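Local coordinates for high affinity transport system protein p37 (PDB 3EKI) that serves as the extracytoplasmic binding lipoprotein of a high-affinity transport system and binds thiamine diphosphate, which it probably delivers for uptake, at residues 150-155 with 307-312; 176-181 with 332-337; 195-200 with 314-319. All coordinates share one frame; numbering follows the deposited sequence.

Contact 1. Residues 150-155 with 307-312; sequences NSFVFD and SEEGSF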
loop_
_atom_site.group_PDB
_atom_site.type_symbol
_atom_site.label_atom_id
_atom_site.label_comp_id
_atom_site.label_asym_id
_atom_site.label_seq_id
_atom_site.Cartn_x
_atom_site.Cartn_y
_atom_site.Cartn_z
ATOM N N ASN A 150 -3.087 -4.760 9.688
ATOM C CA ASN A 150 -2.347 -5.381 10.783
ATOM C C ASN A 150 -0.933 -4.792 10.802
ATOM O O ASN A 150 -0.297 -4.796 9.756
ATOM C CB ASN A 150 -2.292 -6.897 10.642
ATOM C CG ASN A 150 -3.620 -7.607 10.851
ATOM O OD1 ASN A 150 -4.522 -7.057 11.491
ATOM N ND2 ASN A 150 -3.712 -8.823 10.341
ATOM N N SER A 151 -0.499 -4.293 11.954
ATOM C CA SER A 151 0.851 -3.754 12.105
ATOM C C SER A 151 1.886 -4.837 11.886
ATOM O O SER A 151 1.668 -6.003 12.185
ATOM C CB SER A 151 1.021 -3.108 13.490
ATOM O OG SER A 151 1.132 -4.120 14.488
ATOM N N PHE A 152 3.036 -4.479 11.321
ATOM C CA PHE A 152 4.185 -5.362 11.340
ATOM C C PHE A 152 4.796 -5.377 12.741
ATOM O O PHE A 152 4.791 -4.368 13.462
ATOM C CB PHE A 152 5.204 -4.847 10.337
ATOM C CG PHE A 152 4.920 -4.991 8.864
ATOM C CD1 PHE A 152 4.664 -6.205 8.244
ATOM C CD2 PHE A 152 4.912 -3.848 8.074
ATOM C CE1 PHE A 152 4.442 -6.272 6.879
ATOM C CE2 PHE A 152 4.710 -3.907 6.710
ATOM C CZ PHE A 152 4.468 -5.127 6.111
ATOM N N VAL A 153 5.344 -6.527 13.132
ATOM C CA VAL A 153 5.982 -6.593 14.437
ATOM C C VAL A 153 7.128 -5.595 14.580
ATOM O O VAL A 153 7.387 -5.237 15.723
ATOM C CB VAL A 153 6.494 -8.001 14.729
ATOM C CG1 VAL A 153 5.256 -8.893 14.881
ATOM C CG2 VAL A 153 7.408 -8.510 13.652
ATOM N N PHE A 154 7.714 -5.174 13.476
ATOM C CA PHE A 154 8.836 -4.224 13.461
ATOM C C PHE A 154 8.425 -2.774 13.224
ATOM O O PHE A 154 9.276 -1.866 13.128
ATOM C CB PHE A 154 9.848 -4.712 12.420
ATOM C CG PHE A 154 9.292 -4.963 11.031
ATOM C CD1 PHE A 154 9.039 -6.244 10.581
ATOM C CD2 PHE A 154 8.991 -3.912 10.167
ATOM C CE1 PHE A 154 8.490 -6.533 9.343
ATOM C CE2 PHE A 154 8.456 -4.186 8.921
ATOM C CZ PHE A 154 8.217 -5.467 8.497
ATOM N N ASP A 155 7.143 -2.420 13.121
ATOM C CA ASP A 155 6.734 -1.033 12.842
ATOM C C ASP A 155 5.324 -0.779 13.377
ATOM O O ASP A 155 4.366 -0.590 12.622
ATOM C CB ASP A 155 6.803 -0.777 11.345
ATOM C CG ASP A 155 6.527 0.621 10.854
ATOM O OD1 ASP A 155 6.574 1.589 11.648
ATOM O OD2 ASP A 155 6.273 0.769 9.632
ATOM N N SER A 307 10.704 -0.383 -2.413
ATOM C CA SER A 307 9.489 -1.195 -2.333
ATOM C C SER A 307 8.633 -0.741 -1.178
ATOM O O SER A 307 9.013 0.077 -0.338
ATOM C CB SER A 307 9.816 -2.676 -2.159
ATOM O OG SER A 307 10.160 -2.923 -0.810
ATOM N N GLU A 308 7.418 -1.317 -1.133
ATOM C CA GLU A 308 6.626 -1.206 0.070
ATOM C C GLU A 308 7.386 -1.809 1.244
ATOM O O GLU A 308 8.018 -2.850 1.073
ATOM C CB GLU A 308 5.312 -1.984 -0.111
ATOM C CG GLU A 308 4.517 -1.689 -1.361
ATOM C CD GLU A 308 4.855 -2.573 -2.534
ATOM O OE1 GLU A 308 3.949 -2.750 -3.394
ATOM O OE2 GLU A 308 5.996 -3.093 -2.616
ATOM N N GLU A 309 7.302 -1.175 2.391
ATOM C CA GLU A 309 7.844 -1.778 3.606
ATOM C C GLU A 309 7.266 -3.180 3.765
ATOM O O GLU A 309 6.063 -3.409 3.718
ATOM C CB GLU A 309 7.558 -0.924 4.822
ATOM C CG GLU A 309 8.061 -1.569 6.107
ATOM C CD GLU A 309 7.687 -0.818 7.359
ATOM O OE1 GLU A 309 6.476 -0.645 7.648
ATOM O OE2 GLU A 309 8.631 -0.418 8.073
ATOM N N GLY A 310 8.141 -4.155 3.982
ATOM C CA GLY A 310 7.721 -5.507 4.283
ATOM C C GLY A 310 6.989 -6.243 3.188
ATOM O O GLY A 310 6.227 -7.160 3.523
ATOM N N SER A 311 7.218 -5.900 1.924
ATOM C CA SER A 311 6.561 -6.556 0.801
ATOM C C SER A 311 6.799 -8.058 0.811
ATOM O O SER A 311 5.988 -8.835 0.306
ATOM C CB SER A 311 7.048 -5.922 -0.502
ATOM O OG SER A 311 8.438 -5.929 -0.647
ATOM N N PHE A 312 7.903 -8.515 1.413
ATOM C CA PHE A 312 8.171 -9.952 1.492
ATOM C C PHE A 312 7.095 -10.678 2.293
ATOM O O PHE A 312 6.849 -11.875 2.163
ATOM C CB PHE A 312 9.570 -10.184 2.079
ATOM C CG PHE A 312 9.839 -9.445 3.369
ATOM C CD1 PHE A 312 9.344 -9.929 4.579
ATOM C CD2 PHE A 312 10.592 -8.271 3.400
ATOM C CE1 PHE A 312 9.571 -9.272 5.764
ATOM C CE2 PHE A 312 10.804 -7.608 4.592
ATOM C CZ PHE A 312 10.294 -8.090 5.778
#
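F152, F154 and D155 close round E309 and G310. The F152 ring reaches the backbone of the turn that ends strand 304-308: its CE2 lies 3.3 Å from E309 O, and its CZ is 3.7 Å from G310 O. The E309 side chain runs back in the opposite direction past both phenylalanines, extended, with CG anti to its backbone N (chi1 177°). Its carboxylate stands nearly perpendicular to either ring, and F154 meets it at the ring edge, CE2 lying 3.8 Å from E309 CD. F312 adds an apolar touch where its CZ comes within 4.3 Å of F154 CE1.

Beyond the rings two acids converge. D155 OD2 lies only 2.4 Å from E309 OE1, a spacing at which one of the two groups probably holds a proton. R216 forms a salt bridge with D155 OD2 and would offset negative charge in this buried place.

Two turns position these groups. A type I turn from F152 to D155 is closed by D155 N to F152 O at 3.1 Å, and it brings the F154 ring over F152, whose CB sits above the centre of that ring. In the type II turn from E308 to S311, G310 takes a positive phi (66°), which glycine readily adopts, and with no side chain it lets the rings of F152 and F154 come close to its backbone.

Helix 170-184 packs beside the pair, I178 and I181 touching F154 and I174 touching E309, while Y206 meets the F152 ring and W220 of strand 217-223 touches F312.

Contact 2. Residues 176-181 with 332-337; sequences KEINKI and MEALIV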
loop_
_atom_site.group_PDB
_atom_site.type_symbol
_atom_site.label_atom_id
_atom_site.label_comp_id
_atom_site.label_asym_id
_atom_site.label_seq_id
_atom_site.Cartn_x
_atom_site.Cartn_y
_atom_site.Cartn_z
ATOM N N LYS A 176 16.842 -2.114 10.651
ATOM C CA LYS A 176 17.634 -3.149 11.322
ATOM C C LYS A 176 16.728 -4.234 11.883
ATOM O O LYS A 176 17.125 -5.404 11.854
ATOM C CB LYS A 176 18.527 -2.485 12.371
ATOM C CG LYS A 176 19.610 -1.650 11.696
ATOM C CD LYS A 176 20.394 -0.768 12.639
ATOM C CE LYS A 176 21.695 -0.288 12.016
ATOM N NZ LYS A 176 22.851 -1.147 12.398
ATOM N N GLU A 177 15.539 -3.903 12.332
ATOM C CA GLU A 177 14.580 -4.905 12.807
ATOM C C GLU A 177 14.086 -5.768 11.658
ATOM O O GLU A 177 13.867 -6.976 11.784
ATOM C CB GLU A 177 13.441 -4.190 13.512
ATOM C CG GLU A 177 13.822 -3.523 14.830
ATOM C CD GLU A 177 13.741 -4.621 15.896
ATOM O OE1 GLU A 177 14.757 -5.308 16.112
ATOM O OE2 GLU A 177 12.640 -4.785 16.467
ATOM N N ILE A 178 13.880 -5.179 10.479
ATOM C CA ILE A 178 13.524 -5.933 9.290
ATOM C C ILE A 178 14.630 -6.930 8.946
ATOM O O ILE A 178 14.377 -8.083 8.603
ATOM C CB ILE A 178 13.234 -4.993 8.107
ATOM C CG1 ILE A 178 11.951 -4.191 8.331
ATOM C CG2 ILE A 178 13.199 -5.731 6.790
ATOM C CD1 ILE A 178 11.705 -3.094 7.321
ATOM N N ASN A 179 15.891 -6.497 9.044
ATOM C CA ASN A 179 17.004 -7.375 8.699
ATOM C C ASN A 179 17.119 -8.549 9.660
ATOM O O ASN A 179 17.528 -9.626 9.197
ATOM C CB ASN A 179 18.314 -6.565 8.655
ATOM C CG ASN A 179 18.319 -5.685 7.409
ATOM O OD1 ASN A 179 17.630 -6.009 6.448
ATOM N ND2 ASN A 179 19.101 -4.615 7.426
ATOM N N LYS A 180 16.756 -8.360 10.924
ATOM C CA LYS A 180 16.764 -9.444 11.895
ATOM C C LYS A 180 15.737 -10.505 11.514
ATOM O O LYS A 180 15.896 -11.680 11.846
ATOM C CB LYS A 180 16.474 -8.910 13.299
ATOM C CG LYS A 180 15.622 -9.836 14.152
ATOM C CD LYS A 180 15.979 -9.714 15.624
ATOM C CE LYS A 180 17.263 -8.923 15.818
ATOM N NZ LYS A 180 17.003 -7.464 15.953
ATOM N N ILE A 181 14.684 -10.087 10.816
ATOM C CA ILE A 181 13.655 -11.021 10.382
ATOM C C ILE A 181 13.889 -11.612 9.022
ATOM O O ILE A 181 13.537 -12.776 8.740
ATOM C CB ILE A 181 12.280 -10.286 10.443
ATOM C CG1 ILE A 181 11.748 -10.145 11.871
ATOM C CG2 ILE A 181 11.234 -10.933 9.562
ATOM C CD1 ILE A 181 10.613 -9.134 11.960
ATOM N N MET A 332 20.743 -9.287 0.084
ATOM C CA MET A 332 19.861 -8.138 -0.002
ATOM C C MET A 332 19.378 -7.769 1.390
ATOM O O MET A 332 18.935 -8.641 2.151
ATOM C CB MET A 332 18.694 -8.548 -0.882
ATOM C CG MET A 332 17.892 -7.451 -1.515
ATOM S SD MET A 332 16.668 -8.147 -2.668
ATOM C CE MET A 332 15.451 -6.829 -2.553
ATOM N N GLU A 333 19.460 -6.501 1.766
ATOM C CA GLU A 333 19.062 -6.081 3.091
ATOM C C GLU A 333 18.437 -4.693 3.061
ATOM O O GLU A 333 18.663 -3.933 2.119
ATOM C CB GLU A 333 20.261 -6.081 4.048
ATOM C CG GLU A 333 21.357 -5.116 3.664
ATOM C CD GLU A 333 22.698 -5.403 4.334
ATOM O OE1 GLU A 333 23.390 -4.422 4.667
ATOM O OE2 GLU A 333 23.111 -6.558 4.544
ATOM N N ALA A 334 17.679 -4.395 4.099
ATOM C CA ALA A 334 17.069 -3.096 4.242
ATOM C C ALA A 334 18.106 -2.056 4.669
ATOM O O ALA A 334 18.875 -2.300 5.605
ATOM C CB ALA A 334 15.944 -3.169 5.263
ATOM N N LEU A 335 18.078 -0.909 4.013
ATOM C CA LEU A 335 18.896 0.235 4.400
ATOM C C LEU A 335 18.172 1.201 5.312
ATOM O O LEU A 335 18.652 1.617 6.375
ATOM C CB LEU A 335 19.383 0.930 3.130
ATOM C CG LEU A 335 20.138 2.250 3.351
ATOM C CD1 LEU A 335 21.500 1.984 3.929
ATOM C CD2 LEU A 335 20.179 2.985 2.018
ATOM N N ILE A 336 16.945 1.587 4.925
ATOM C CA ILE A 336 16.158 2.532 5.677
ATOM C C ILE A 336 14.705 2.424 5.192
ATOM O O ILE A 336 14.514 2.032 4.037
ATOM C CB ILE A 336 16.671 3.971 5.523
ATOM C CG1 ILE A 336 16.107 4.980 6.517
ATOM C CG2 ILE A 336 16.495 4.456 4.093
ATOM C CD1 ILE A 336 16.858 6.286 6.588
ATOM N N VAL A 337 13.762 2.711 6.078
ATOM C CA VAL A 337 12.368 2.813 5.605
ATOM C C VAL A 337 12.028 4.278 5.373
ATOM O O VAL A 337 12.874 5.175 5.523
ATOM C CB VAL A 337 11.360 2.155 6.545
ATOM C CG1 VAL A 337 11.747 0.668 6.653
ATOM C CG2 VAL A 337 11.260 2.798 7.903
#
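N179 grips the backbone of A334 with both ends of its amide. Its OD1 accepts from A334 N at 2.9 Å with an N-H...O angle of 160°, and the donor lies in the carbonyl plane on a lone pair. Its ND2 donates a hydrogen bond to A334 O at 3.0 Å, again on an in-plane lone pair, and that oxygen stays close to the plane of the N179 amide. With both bonds in place the amide cannot turn about chi2 without losing them. Asparagine suits the position because one short side chain offers a donor and an acceptor side by side, matching the NH and CO of a single strand residue; CG anti to the carbonyl carbon (chi1 -73°) directs it there.

The N-H and C=O of A334 are thus satisfied by a side chain, whereas its neighbours E333 and L335 bond through their backbones to I221 and I219 of strand 217-223. The carboxylate of E333 leads away from the helix to a salt bridge with K232, leaving its CB against N179 OD1.

Apolar contacts complete the join. I178 CG2 meets A334 CB at 4.1 Å, where a small methyl lets the helix come near, and I178 CD1 reaches V337 CG1 at 3.8 Å.

Segments 176-181 and 332-337 run almost antiparallel, at 165°, with their axes 7.4 Å apart. L335 and I336 form a classic beta bulge opposite I219. A helix thus covers strand 331-337 of a mixed beta sheet, its asparagine amide satisfying one N-H and C=O of that strand, in the alpha/beta layering of the periplasmic-binding-protein fold.

Contact 3. Residues 195-200 with 314-319; sequences HKWNGN and WTHNKS. With TPP (thiamine diphosphate), chain B.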
loop_
_atom_site.group_PDB
_atom_site.type_symbol
_atom_site.label_atom_id
_atom_site.label_comp_id
_atom_site.label_asym_id
_atom_site.label_seq_id
_atom_site.Cartn_x
_atom_site.Cartn_y
_atom_site.Cartn_z
ATOM N N HIS A 195 6.712 -19.640 9.428
ATOM C CA HIS A 195 6.303 -18.236 9.339
ATOM C C HIS A 195 4.798 -18.072 9.123
ATOM O O HIS A 195 4.290 -16.982 8.795
ATOM C CB HIS A 195 7.132 -17.522 8.261
ATOM C CG HIS A 195 8.505 -17.170 8.780
ATOM N ND1 HIS A 195 9.481 -18.125 8.991
ATOM C CD2 HIS A 195 9.048 -15.988 9.137
ATOM C CE1 HIS A 195 10.561 -17.525 9.451
ATOM N NE2 HIS A 195 10.347 -16.221 9.545
ATOM N N LYS A 196 4.017 -19.125 9.340
ATOM C CA LYS A 196 2.555 -19.131 9.306
ATOM C C LYS A 196 1.960 -18.497 8.050
ATOM O O LYS A 196 1.140 -17.577 8.111
ATOM C CB LYS A 196 2.050 -18.467 10.588
ATOM C CG LYS A 196 2.492 -19.203 11.850
ATOM C CD LYS A 196 2.351 -18.326 13.080
ATOM C CE LYS A 196 2.197 -19.149 14.353
ATOM N NZ LYS A 196 2.850 -18.478 15.518
ATOM N N TRP A 197 2.372 -18.986 6.895
ATOM C CA TRP A 197 1.807 -18.600 5.626
ATOM C C TRP A 197 0.343 -19.054 5.594
ATOM O O TRP A 197 0.064 -20.215 5.894
ATOM C CB TRP A 197 2.584 -19.223 4.478
ATOM C CG TRP A 197 2.022 -18.909 3.136
ATOM C CD1 TRP A 197 1.349 -19.724 2.281
ATOM C CD2 TRP A 197 2.109 -17.636 2.494
ATOM N NE1 TRP A 197 1.006 -19.030 1.141
ATOM C CE2 TRP A 197 1.468 -17.741 1.257
ATOM C CE3 TRP A 197 2.684 -16.430 2.892
ATOM C CZ2 TRP A 197 1.371 -16.667 0.377
ATOM C CZ3 TRP A 197 2.585 -15.364 2.010
ATOM C CH2 TRP A 197 1.943 -15.492 0.784
ATOM N N ASN A 198 -0.582 -18.177 5.246
ATOM C CA ASN A 198 -1.997 -18.586 5.244
ATOM C C ASN A 198 -2.589 -18.498 3.838
ATOM O O ASN A 198 -3.811 -18.447 3.706
ATOM C CB ASN A 198 -2.795 -17.715 6.192
ATOM C CG ASN A 198 -2.870 -16.260 5.749
ATOM O OD1 ASN A 198 -2.307 -15.865 4.723
ATOM N ND2 ASN A 198 -3.567 -15.461 6.551
ATOM N N GLY A 199 -1.710 -18.463 2.849
ATOM C CA GLY A 199 -2.037 -18.307 1.447
ATOM C C GLY A 199 -2.039 -16.845 1.007
ATOM O O GLY A 199 -1.971 -16.585 -0.200
ATOM N N ASN A 200 -2.127 -15.966 1.986
ATOM C CA ASN A 200 -2.171 -14.524 1.841
ATOM C C ASN A 200 -0.896 -13.804 2.290
ATOM O O ASN A 200 -0.253 -13.093 1.513
ATOM C CB ASN A 200 -3.363 -14.009 2.656
ATOM C CG ASN A 200 -3.647 -12.549 2.376
ATOM O OD1 ASN A 200 -3.471 -12.102 1.240
ATOM N ND2 ASN A 200 -4.082 -11.829 3.392
ATOM N N TRP A 314 3.895 -10.557 2.107
ATOM C CA TRP A 314 2.815 -11.104 1.300
ATOM C C TRP A 314 3.297 -11.731 0.014
ATOM O O TRP A 314 2.534 -11.881 -0.956
ATOM C CB TRP A 314 1.804 -10.002 1.007
ATOM C CG TRP A 314 2.241 -8.778 0.290
ATOM C CD1 TRP A 314 2.402 -8.622 -1.054
ATOM C CD2 TRP A 314 2.574 -7.516 0.888
ATOM N NE1 TRP A 314 2.820 -7.340 -1.324
ATOM C CE2 TRP A 314 2.931 -6.646 -0.156
ATOM C CE3 TRP A 314 2.601 -7.052 2.204
ATOM C CZ2 TRP A 314 3.316 -5.322 0.062
ATOM C CZ3 TRP A 314 2.986 -5.737 2.409
ATOM C CH2 TRP A 314 3.330 -4.906 1.365
ATOM N N THR A 315 4.575 -12.106 -0.022
ATOM C CA THR A 315 5.234 -12.649 -1.193
ATOM C C THR A 315 5.706 -14.053 -0.808
ATOM O O THR A 315 6.598 -14.196 0.016
ATOM C CB THR A 315 6.429 -11.806 -1.663
ATOM O OG1 THR A 315 5.987 -10.464 -1.981
ATOM C CG2 THR A 315 7.057 -12.385 -2.920
ATOM N N HIS A 316 5.084 -15.074 -1.370
ATOM C CA HIS A 316 5.430 -16.437 -0.977
ATOM C C HIS A 316 6.811 -16.771 -1.482
ATOM O O HIS A 316 7.159 -16.537 -2.639
ATOM C CB HIS A 316 4.376 -17.351 -1.595
ATOM C CG HIS A 316 4.446 -18.740 -1.042
ATOM N ND1 HIS A 316 4.302 -19.854 -1.851
ATOM C CD2 HIS A 316 4.631 -19.197 0.208
ATOM C CE1 HIS A 316 4.406 -20.934 -1.107
ATOM N NE2 HIS A 316 4.606 -20.575 0.152
ATOM N N ASN A 317 7.674 -17.335 -0.634
ATOM C CA ASN A 317 9.046 -17.493 -1.115
ATOM C C ASN A 317 9.163 -18.642 -2.104
ATOM O O ASN A 317 10.180 -18.742 -2.790
ATOM C CB ASN A 317 9.983 -17.642 0.077
ATOM C CG ASN A 317 9.804 -18.901 0.884
ATOM O OD1 ASN A 317 8.939 -19.731 0.637
ATOM N ND2 ASN A 317 10.652 -19.048 1.887
ATOM N N LYS A 318 8.134 -19.487 -2.197
ATOM C CA LYS A 318 8.141 -20.580 -3.151
ATOM C C LYS A 318 7.665 -20.130 -4.535
ATOM O O LYS A 318 7.669 -20.964 -5.446
ATOM C CB LYS A 318 7.242 -21.733 -2.690
ATOM C CG LYS A 318 7.491 -22.348 -1.336
ATOM C CD LYS A 318 8.926 -22.762 -1.095
ATOM C CE LYS A 318 9.368 -22.480 0.330
ATOM N NZ LYS A 318 10.810 -22.113 0.406
ATOM N N SER A 319 7.261 -18.876 -4.693
ATOM C CA SER A 319 6.788 -18.430 -6.003
ATOM C C SER A 319 7.776 -18.722 -7.117
ATOM O O SER A 319 8.994 -18.604 -7.011
ATOM C CB SER A 319 6.490 -16.923 -5.981
ATOM O OG SER A 319 6.676 -16.410 -7.294
HETATM N "N1'" TPP B . -1.015 -7.046 2.249
HETATM C "C2'" TPP B . -1.570 -7.962 1.417
HETATM C CM2 TPP B . -2.162 -9.239 2.021
HETATM N "N3'" TPP B . -1.610 -7.749 0.090
HETATM C "C4'" TPP B . -1.176 -6.560 -0.407
HETATM N "N4'" TPP B . -1.306 -6.336 -1.717
HETATM C "C5'" TPP B . -0.547 -5.624 0.426
HETATM C "C6'" TPP B . -0.481 -5.921 1.782
HETATM C "C7'" TPP B . 0.062 -4.293 -0.042
HETATM N N3 TPP B . -0.853 -3.138 -0.067
HETATM C C2 TPP B . -2.165 -3.206 -0.295
HETATM S S1 TPP B . -2.854 -1.602 -0.200
HETATM C C5 TPP B . -1.297 -0.878 0.123
HETATM C C4 TPP B . -0.344 -1.874 0.036
HETATM C CM4 TPP B . 1.116 -1.642 0.482
HETATM C C6 TPP B . -1.058 0.629 0.266
HETATM C C7 TPP B . -1.094 1.311 -1.104
HETATM O O7 TPP B . 0.000 0.817 -1.903
HETATM P PA TPP B . 0.052 0.841 -3.492
HETATM O O1A TPP B . 1.161 -0.038 -3.938
HETATM O O2A TPP B . -1.294 0.499 -4.066
HETATM O O3A TPP B . 0.257 2.341 -3.937
HETATM P PB TPP B . 1.659 3.105 -4.109
HETATM O O1B TPP B . 2.367 3.177 -2.792
HETATM O O2B TPP B . 1.235 4.535 -4.633
HETATM O O3B TPP B . 2.506 2.420 -5.264
HETATM O O HOH W 1 -0.163 -12.563 -1.112
#
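W197 and H316 stack face to face, the imidazole lying over the five-membered ring of the indole with centroids 4.2 Å apart and planes 23° from parallel. H316 CD2 sits over the indole, 3.6 Å from W197 CE2, while H316 CB rests on the six-membered ring as a CH-pi contact. Both side chains have CG anti to the backbone N (178° and -168°), which brings the two rings together. The opposite face of the indole is covered by G199 N and N200 N, so the tryptophan is sandwiched between its own loop and the histidine. H316 NE2 bonds to D192, which helps to fix the rotation of the imidazole.

The loop of W197 turns back on itself through an Asx turn, in which N198 OD1 accepts from N200 N at 2.7 Å, and G199 adopts a positive phi. The protein belongs to the periplasmic-binding-protein clan, whose members take their ligand in a cleft; here the turn leads into N200, a residue of the thiamine diphosphate pocket like W314, and N200 O lies against W314 CA. One water donates to both N200 O and W314 O, at 2.7 and 2.8 Å, bridging the two backbones.

W314 spreads its indole against the ligand. The aminopyrimidine lies over one face, C5' above the ring centre and C6' 3.3 Å from W314 CE3, and the broad flat indole matches that flat heterocycle. N200 approaches at the pyrimidine methyl, its OD1 3.2 Å from CM2 of the ligand, while its ND2 is held by the carbonyl of P377.

Contacts 1 and 2 are buried and reach the same mixed sheet, whereas contact 3 joins two irregular loops at the surface, beside the ligand. The first two meet at helix 170-184, where F154 packs on I178 and I181, and directly where V337 touches E309. Contact 1 also adjoins contact 3, since F152 and E308 pack on the W314 indole that carries the ligand's pyrimidine on one face; contacts 2 and 3 do not touch. The chemistry changes accordingly. Contact 1 combines phenylalanines with a buried acid pair, contact 2 has direct hydrogen bonds from a side chain to a strand, and contact 3 relies on aromatic stacking and a bridging water.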